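Flagellar brake protein YcgR (Klebsiella pneumoniae, PDB 5KEC) binds the second messenger c-di-GMP and, as MrkH, probably activates transcription of type 3 fimbriae genes, linking the nucleotide signal to biofilm formation. Local coordinates at residues T28-F33 with I65-S71; A49-T55 with I94-L100. All blocks are in the same frame, centred on the assembly; numbering follows the deposited sequence.

Contact 1: residues T28-F33 with I65-S71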
loop_
_atom_site.group_PDB
_atom_site.type_symbol
_atom_site.label_atom_id
_atom_site.label_comp_id
_atom_site.label_asym_id
_atom_site.label_seq_id
_atom_site.Cartn_x
_atom_site.Cartn_y
_atom_site.Cartn_z
ATOM N N THR B 28 -21.088 7.082 5.649
ATOM C CA THR B 28 -20.229 5.913 5.805
ATOM C C THR B 28 -18.776 6.322 5.993
ATOM O O THR B 28 -18.287 7.223 5.313
ATOM C CB THR B 28 -20.365 4.974 4.598
ATOM O OG1 THR B 28 -21.721 4.523 4.523
ATOM C CG2 THR B 28 -19.440 3.764 4.722
ATOM N N GLU B 29 -18.089 5.673 6.928
ATOM C CA GLU B 29 -16.682 5.973 7.146
ATOM C C GLU B 29 -15.868 5.524 5.943
ATOM O O GLU B 29 -16.002 4.395 5.477
ATOM C CB GLU B 29 -16.155 5.279 8.401
ATOM C CG GLU B 29 -16.757 5.783 9.702
ATOM C CD GLU B 29 -17.898 4.917 10.198
ATOM O OE1 GLU B 29 -18.436 4.110 9.404
ATOM O OE2 GLU B 29 -18.253 5.048 11.390
ATOM N N ILE B 30 -15.026 6.411 5.439
ATOM C CA ILE B 30 -14.105 6.023 4.381
ATOM C C ILE B 30 -12.696 6.019 4.957
ATOM O O ILE B 30 -12.281 6.975 5.624
ATOM C CB ILE B 30 -14.248 6.928 3.124
ATOM C CG1 ILE B 30 -13.333 6.446 1.993
ATOM C CG2 ILE B 30 -14.009 8.402 3.455
ATOM C CD1 ILE B 30 -13.613 7.129 0.668
ATOM N N GLU B 31 -11.981 4.918 4.755
ATOM C CA GLU B 31 -10.605 4.818 5.227
ATOM C C GLU B 31 -9.623 4.993 4.073
ATOM O O GLU B 31 -9.711 4.296 3.065
ATOM C CB GLU B 31 -10.366 3.480 5.921
ATOM C CG GLU B 31 -9.047 3.415 6.672
ATOM C CD GLU B 31 -8.995 2.266 7.664
ATOM O OE1 GLU B 31 -9.918 1.424 7.661
ATOM O OE2 GLU B 31 -8.029 2.213 8.456
ATOM N N ILE B 32 -8.691 5.926 4.235
ATOM C CA ILE B 32 -7.704 6.241 3.208
ATOM C C ILE B 32 -6.324 5.810 3.678
ATOM O O ILE B 32 -5.860 6.257 4.730
ATOM C CB ILE B 32 -7.658 7.757 2.948
ATOM C CG1 ILE B 32 -9.076 8.339 2.935
ATOM C CG2 ILE B 32 -6.892 8.063 1.666
ATOM C CD1 ILE B 32 -9.118 9.856 2.815
ATOM N N PHE B 33 -5.672 4.945 2.906
ATOM C CA PHE B 33 -4.331 4.481 3.244
ATOM C C PHE B 33 -3.291 5.140 2.350
ATOM O O PHE B 33 -3.465 5.216 1.137
ATOM C CB PHE B 33 -4.213 2.962 3.070
ATOM C CG PHE B 33 -5.148 2.174 3.931
ATOM C CD1 PHE B 33 -4.823 1.886 5.246
ATOM C CD2 PHE B 33 -6.347 1.701 3.420
ATOM C CE1 PHE B 33 -5.684 1.149 6.039
ATOM C CE2 PHE B 33 -7.211 0.964 4.214
ATOM C CZ PHE B 33 -6.878 0.690 5.523
ATOM N N ILE B 65 -4.437 5.467 -4.843
ATOM C CA ILE B 65 -4.542 5.388 -3.390
ATOM C C ILE B 65 -5.540 4.307 -2.973
ATOM O O ILE B 65 -6.591 4.149 -3.592
ATOM C CB ILE B 65 -4.965 6.750 -2.792
ATOM C CG1 ILE B 65 -4.075 7.872 -3.333
ATOM C CG2 ILE B 65 -4.912 6.717 -1.277
ATOM C CD1 ILE B 65 -2.600 7.667 -3.054
ATOM N N ARG B 66 -5.206 3.561 -1.926
ATOM C CA ARG B 66 -6.098 2.525 -1.408
ATOM C C ARG B 66 -7.183 3.101 -0.495
ATOM O O ARG B 66 -6.896 3.879 0.420
ATOM C CB ARG B 66 -5.299 1.450 -0.664
ATOM C CG ARG B 66 -5.014 0.206 -1.490
ATOM C CD ARG B 66 -6.203 -0.748 -1.487
ATOM N NE ARG B 66 -5.991 -1.871 -0.576
ATOM C CZ ARG B 66 -5.254 -2.935 -0.875
ATOM N NH1 ARG B 66 -4.657 -3.012 -2.057
ATOM N NH2 ARG B 66 -5.108 -3.917 0.005
ATOM N N PHE B 67 -8.430 2.712 -0.753
ATOM C CA PHE B 67 -9.552 3.130 0.076
ATOM C C PHE B 67 -10.330 1.939 0.609
ATOM O O PHE B 67 -10.315 0.850 0.022
ATOM C CB PHE B 67 -10.522 4.002 -0.717
ATOM C CG PHE B 67 -9.952 5.318 -1.142
ATOM C CD1 PHE B 67 -10.234 6.471 -0.429
ATOM C CD2 PHE B 67 -9.147 5.409 -2.267
ATOM C CE1 PHE B 67 -9.713 7.691 -0.829
ATOM C CE2 PHE B 67 -8.630 6.619 -2.660
ATOM C CZ PHE B 67 -8.912 7.759 -1.938
ATOM N N LEU B 68 -11.029 2.176 1.715
ATOM C CA LEU B 68 -11.965 1.222 2.269
ATOM C C LEU B 68 -13.207 1.984 2.725
ATOM O O LEU B 68 -13.134 2.843 3.601
ATOM C CB LEU B 68 -11.321 0.494 3.446
ATOM C CG LEU B 68 -11.687 -0.963 3.706
ATOM C CD1 LEU B 68 -11.499 -1.796 2.450
ATOM C CD2 LEU B 68 -10.832 -1.507 4.839
ATOM N N LEU B 69 -14.344 1.691 2.107
ATOM C CA LEU B 69 -15.615 2.211 2.584
ATOM C C LEU B 69 -16.213 1.199 3.535
ATOM O O LEU B 69 -16.505 0.069 3.140
ATOM C CB LEU B 69 -16.576 2.463 1.425
ATOM C CG LEU B 69 -16.462 3.820 0.738
ATOM C CD1 LEU B 69 -17.265 3.809 -0.554
ATOM C CD2 LEU B 69 -16.937 4.935 1.672
ATOM N N HIS B 70 -16.381 1.599 4.793
ATOM C CA HIS B 70 -16.884 0.688 5.809
ATOM C C HIS B 70 -18.409 0.678 5.803
ATOM O O HIS B 70 -19.048 1.181 6.726
ATOM C CB HIS B 70 -16.337 1.064 7.191
ATOM C CG HIS B 70 -14.844 0.986 7.289
ATOM N ND1 HIS B 70 -14.186 -0.137 7.745
ATOM C CD2 HIS B 70 -13.880 1.888 6.987
ATOM C CE1 HIS B 70 -12.883 0.077 7.720
ATOM N NE2 HIS B 70 -12.670 1.299 7.264
ATOM N N SER B 71 -18.982 0.098 4.749
ATOM C CA SER B 71 -20.429 0.060 4.580
ATOM C C SER B 71 -21.074 -1.021 5.441
ATOM O O SER B 71 -20.391 -1.902 5.966
ATOM C CB SER B 71 -20.789 -0.171 3.114
ATOM O OG SER B 71 -22.189 -0.303 2.949
HETATM O O HOH W 1 -2.407 3.653 -0.738
#
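Ile30 lays its CD1 methyl obliquely against the ring of Phe67, 3.6 Å from CD1 of that ring, while its CB meets Leu69 CD2 at the same distance. With CG1 of Ile30 anti to the backbone N (chi1 -176°), the branch runs across toward the phenylalanine. Ile32 continues this apolar face: its side chain lies beside Phe67, pointing the same way, and its CG2 sits 3.8 Å from both Phe67 CE1 and Ile65 CG2. Phe67 also meets Phe51 and Phe98 edge-to-face and lies nearly parallel to Phe78, so the two isoleucines border an aromatic cluster.

The backbones of 28-33 and 65-71 run antiparallel, an example of how one beta ladder can serve a hydrophobic core and a ligand site from its two faces. Ile30-Leu69 and Ile32-Phe67 are non-hydrogen-bonded pairs; between them Glu31 and Leu68 exchange two bonds, the shorter from Glu31 N to Leu68 O (2.6 Å). At the Phe33 end, a water bridges Phe33 O and Arg66 N.

The face bearing Glu31, Leu68 and Phe33 is mixed, and the His70 ring reaches it. His70 NE2 donates to Glu31 OE1 at 2.8 Å, with the carboxylate oxygen close to the imidazole plane. The donor reaches OE1 on its anti side, 23° out of the carboxylate plane, and the bond is bent (139° at the hydrogen). The second oxygen, OE2, takes a hydrogen bond from Ser38 and a salt bridge from Arg110, while Lys75 bonds His70 ND1. His70 and Arg110 both bind c-di-GMP in a ligand-bound structure of this protein; in this apo form Glu31 bridges them, and with ND1 facing the Lys75 ammonium the imidazole is probably the neutral NE2-H tautomer. The ring of Phe33 packs on Arg110 and Arg114, with Leu68 CB at its edge.

Contact 2: residues A49-T55 with I94-L100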
loop_
_atom_site.group_PDB
_atom_site.type_symbol
_atom_site.label_atom_id
_atom_site.label_comp_id
_atom_site.label_asym_id
_atom_site.label_seq_id
_atom_site.Cartn_x
_atom_site.Cartn_y
_atom_site.Cartn_z
ATOM N N ALA B 49 -18.161 11.697 -12.114
ATOM C CA ALA B 49 -16.790 11.350 -12.478
ATOM C C ALA B 49 -15.817 11.269 -11.298
ATOM O O ALA B 49 -14.758 10.647 -11.409
ATOM C CB ALA B 49 -16.269 12.330 -13.518
ATOM N N GLU B 50 -16.174 11.893 -10.177
ATOM C CA GLU B 50 -15.240 12.047 -9.065
ATOM C C GLU B 50 -15.923 11.986 -7.701
ATOM O O GLU B 50 -17.126 12.193 -7.588
ATOM C CB GLU B 50 -14.490 13.376 -9.193
ATOM C CG GLU B 50 -13.559 13.459 -10.390
ATOM C CD GLU B 50 -13.053 14.868 -10.646
ATOM O OE1 GLU B 50 -13.738 15.834 -10.238
ATOM O OE2 GLU B 50 -11.971 15.003 -11.259
ATOM N N PHE B 51 -15.147 11.673 -6.671
ATOM C CA PHE B 51 -15.627 11.795 -5.301
ATOM C C PHE B 51 -14.633 12.622 -4.514
ATOM O O PHE B 51 -13.444 12.619 -4.818
ATOM C CB PHE B 51 -15.824 10.426 -4.644
ATOM C CG PHE B 51 -14.543 9.699 -4.345
ATOM C CD1 PHE B 51 -13.899 9.875 -3.128
ATOM C CD2 PHE B 51 -13.988 8.831 -5.277
ATOM C CE1 PHE B 51 -12.719 9.199 -2.843
ATOM C CE2 PHE B 51 -12.807 8.149 -5.006
ATOM C CZ PHE B 51 -12.168 8.339 -3.787
ATOM N N HIS B 52 -15.118 13.333 -3.503
ATOM C CA HIS B 52 -14.257 14.213 -2.725
ATOM C C HIS B 52 -14.107 13.749 -1.296
ATOM O O HIS B 52 -15.015 13.153 -0.728
ATOM C CB HIS B 52 -14.819 15.630 -2.702
ATOM C CG HIS B 52 -14.841 16.287 -4.040
ATOM N ND1 HIS B 52 -15.069 17.638 -4.200
ATOM C CD2 HIS B 52 -14.660 15.784 -5.282
ATOM C CE1 HIS B 52 -15.033 17.935 -5.487
ATOM N NE2 HIS B 52 -14.787 16.828 -6.165
ATOM N N ILE B 53 -12.949 14.043 -0.720
ATOM C CA ILE B 53 -12.764 13.960 0.717
ATOM C C ILE B 53 -11.989 15.199 1.141
ATOM O O ILE B 53 -11.372 15.865 0.308
ATOM C CB ILE B 53 -12.014 12.682 1.125
ATOM C CG1 ILE B 53 -10.653 12.615 0.438
ATOM C CG2 ILE B 53 -12.850 11.436 0.807
ATOM C CD1 ILE B 53 -9.521 13.132 1.293
ATOM N N GLN B 54 -12.033 15.515 2.431
ATOM C CA GLN B 54 -11.344 16.685 2.954
ATOM C C GLN B 54 -10.501 16.295 4.146
ATOM O O GLN B 54 -10.937 15.525 5.007
ATOM C CB GLN B 54 -12.351 17.775 3.346
ATOM C CG GLN B 54 -13.152 18.336 2.165
ATOM C CD GLN B 54 -14.351 19.157 2.614
ATOM O OE1 GLN B 54 -14.380 19.667 3.730
ATOM N NE2 GLN B 54 -15.355 19.269 1.751
ATOM N N THR B 55 -9.286 16.827 4.195
ATOM C CA THR B 55 -8.357 16.505 5.261
ATOM C C THR B 55 -7.193 17.484 5.250
ATOM O O THR B 55 -6.845 18.032 4.209
ATOM C CB THR B 55 -7.814 15.072 5.103
ATOM O OG1 THR B 55 -6.821 14.820 6.104
ATOM C CG2 THR B 55 -7.191 14.890 3.732
ATOM N N ILE B 94 -7.919 20.896 3.105
ATOM C CA ILE B 94 -7.702 20.541 1.712
ATOM C C ILE B 94 -8.830 19.675 1.181
ATOM O O ILE B 94 -9.164 18.646 1.764
ATOM C CB ILE B 94 -6.379 19.787 1.514
ATOM C CG1 ILE B 94 -5.203 20.653 1.966
ATOM C CG2 ILE B 94 -6.226 19.378 0.060
ATOM C CD1 ILE B 94 -4.060 19.861 2.577
ATOM N N ARG B 95 -9.417 20.107 0.073
ATOM C CA ARG B 95 -10.411 19.319 -0.633
ATOM C C ARG B 95 -9.717 18.525 -1.730
ATOM O O ARG B 95 -9.154 19.102 -2.661
ATOM C CB ARG B 95 -11.485 20.227 -1.232
ATOM C CG ARG B 95 -12.573 19.488 -1.990
ATOM C CD ARG B 95 -13.693 20.429 -2.423
ATOM N NE ARG B 95 -13.319 21.274 -3.556
ATOM C CZ ARG B 95 -12.881 22.526 -3.447
ATOM N NH1 ARG B 95 -12.760 23.092 -2.252
ATOM N NH2 ARG B 95 -12.565 23.215 -4.538
ATOM N N TYR B 96 -9.737 17.204 -1.597
ATOM C CA TYR B 96 -9.172 16.309 -2.600
ATOM C C TYR B 96 -10.265 15.746 -3.495
ATOM O O TYR B 96 -11.305 15.297 -3.011
ATOM C CB TYR B 96 -8.459 15.136 -1.929
ATOM C CG TYR B 96 -7.192 15.498 -1.195
ATOM C CD1 TYR B 96 -7.204 15.745 0.170
ATOM C CD2 TYR B 96 -5.978 15.581 -1.867
ATOM C CE1 TYR B 96 -6.046 16.063 0.844
ATOM C CE2 TYR B 96 -4.814 15.902 -1.199
ATOM C CZ TYR B 96 -4.856 16.141 0.158
ATOM O OH TYR B 96 -3.703 16.459 0.829
ATOM N N ALA B 97 -10.024 15.755 -4.800
ATOM C CA ALA B 97 -10.927 15.096 -5.730
ATOM C C ALA B 97 -10.242 13.870 -6.322
ATOM O O ALA B 97 -9.127 13.954 -6.835
ATOM C CB ALA B 97 -11.366 16.053 -6.826
ATOM N N PHE B 98 -10.911 12.726 -6.228
ATOM C CA PHE B 98 -10.393 11.475 -6.763
ATOM C C PHE B 98 -11.321 11.005 -7.874
ATOM O O PHE B 98 -12.526 11.229 -7.815
ATOM C CB PHE B 98 -10.333 10.405 -5.664
ATOM C CG PHE B 98 -9.294 10.663 -4.605
ATOM C CD1 PHE B 98 -8.014 10.146 -4.733
ATOM C CD2 PHE B 98 -9.605 11.398 -3.473
ATOM C CE1 PHE B 98 -7.058 10.374 -3.763
ATOM C CE2 PHE B 98 -8.656 11.635 -2.502
ATOM C CZ PHE B 98 -7.378 11.121 -2.645
ATOM N N SER B 99 -10.767 10.368 -8.897
ATOM C CA SER B 99 -11.603 9.771 -9.928
ATOM C C SER B 99 -12.382 8.620 -9.316
ATOM O O SER B 99 -11.852 7.886 -8.486
ATOM C CB SER B 99 -10.759 9.260 -11.096
ATOM O OG SER B 99 -10.409 10.316 -11.972
ATOM N N LEU B 100 -13.639 8.464 -9.711
ATOM C CA LEU B 100 -14.413 7.329 -9.237
ATOM C C LEU B 100 -13.698 6.059 -9.652
ATOM O O LEU B 100 -13.156 5.979 -10.753
ATOM C CB LEU B 100 -15.835 7.353 -9.796
ATOM C CG LEU B 100 -16.845 8.249 -9.069
ATOM C CD1 LEU B 100 -18.161 8.285 -9.827
ATOM C CD2 LEU B 100 -17.066 7.778 -7.629
#
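Phe51 spreads one ring face over Phe98 CB, 3.7 Å from the ring centroid, and this CH-pi contact marks the tight side of the ladder. The two phenylalanine rings are nearly parallel (15°) but slid so far apart, 5.4 Å between centroids, that they barely overlap. CG of Phe51 stands between the backbone N and carbonyl carbon (chi1 70°), which swings the ring across toward the partner strand. Ile53 adopts the same first torsion: its CG1 meets the edge of the Phe98 ring at CE2 (3.7 Å), and its CD1 leans obliquely on Tyr96. Thr55 CG2 then crowds Tyr96 CE1 at 3.3 Å. Paired bonds join Phe51 to Phe98 and Ile53 to Tyr96, a regular antiparallel arrangement.

The opposite face is looser and partly exposed. His52 lies alongside Arg95, pointing the same way, with ND1 3.6 Å from Arg95 CD, and its CD2 and NE2 rest against the methyl of Ala97. Polar ends turn to partners on strand 74-87: Arg95 forms a salt bridge with Asp86, and Glu50 meets Lys84 and Thr83.

The ladder lies between strands 37-46 and 74-87, which flank 50-55 and 94-99 respectively; at the Leu100 end, helix 13-25 presents Ile17 and Phe20 to Leu100, and Phe20 also meets the ring of Phe51.

From the N terminus the chain passes through helix 13-25 into strand 29-34, then through strands 37-46 and 50-55 to strand 64-71, where contact 1 closes a loop of 31 residues made only of strand and connecting segments. Contact 2 opens within that loop, at 49-55, and closes beyond it at 94-100 after strand 74-87, so the two closures cross. Both belong to one curled antiparallel sheet of the MrkH-like, YcgR-like domain whose pairings close in a ring, as in a beta barrel; strand 37-46 joins the two seams on one side and 74-87 on the other. Their apolar faces converge: Ile32 CD1 reaches Ile53 CD1 at 3.6 Å, and Ile65 CG1 lies 3.9 Å from Phe98 CE1.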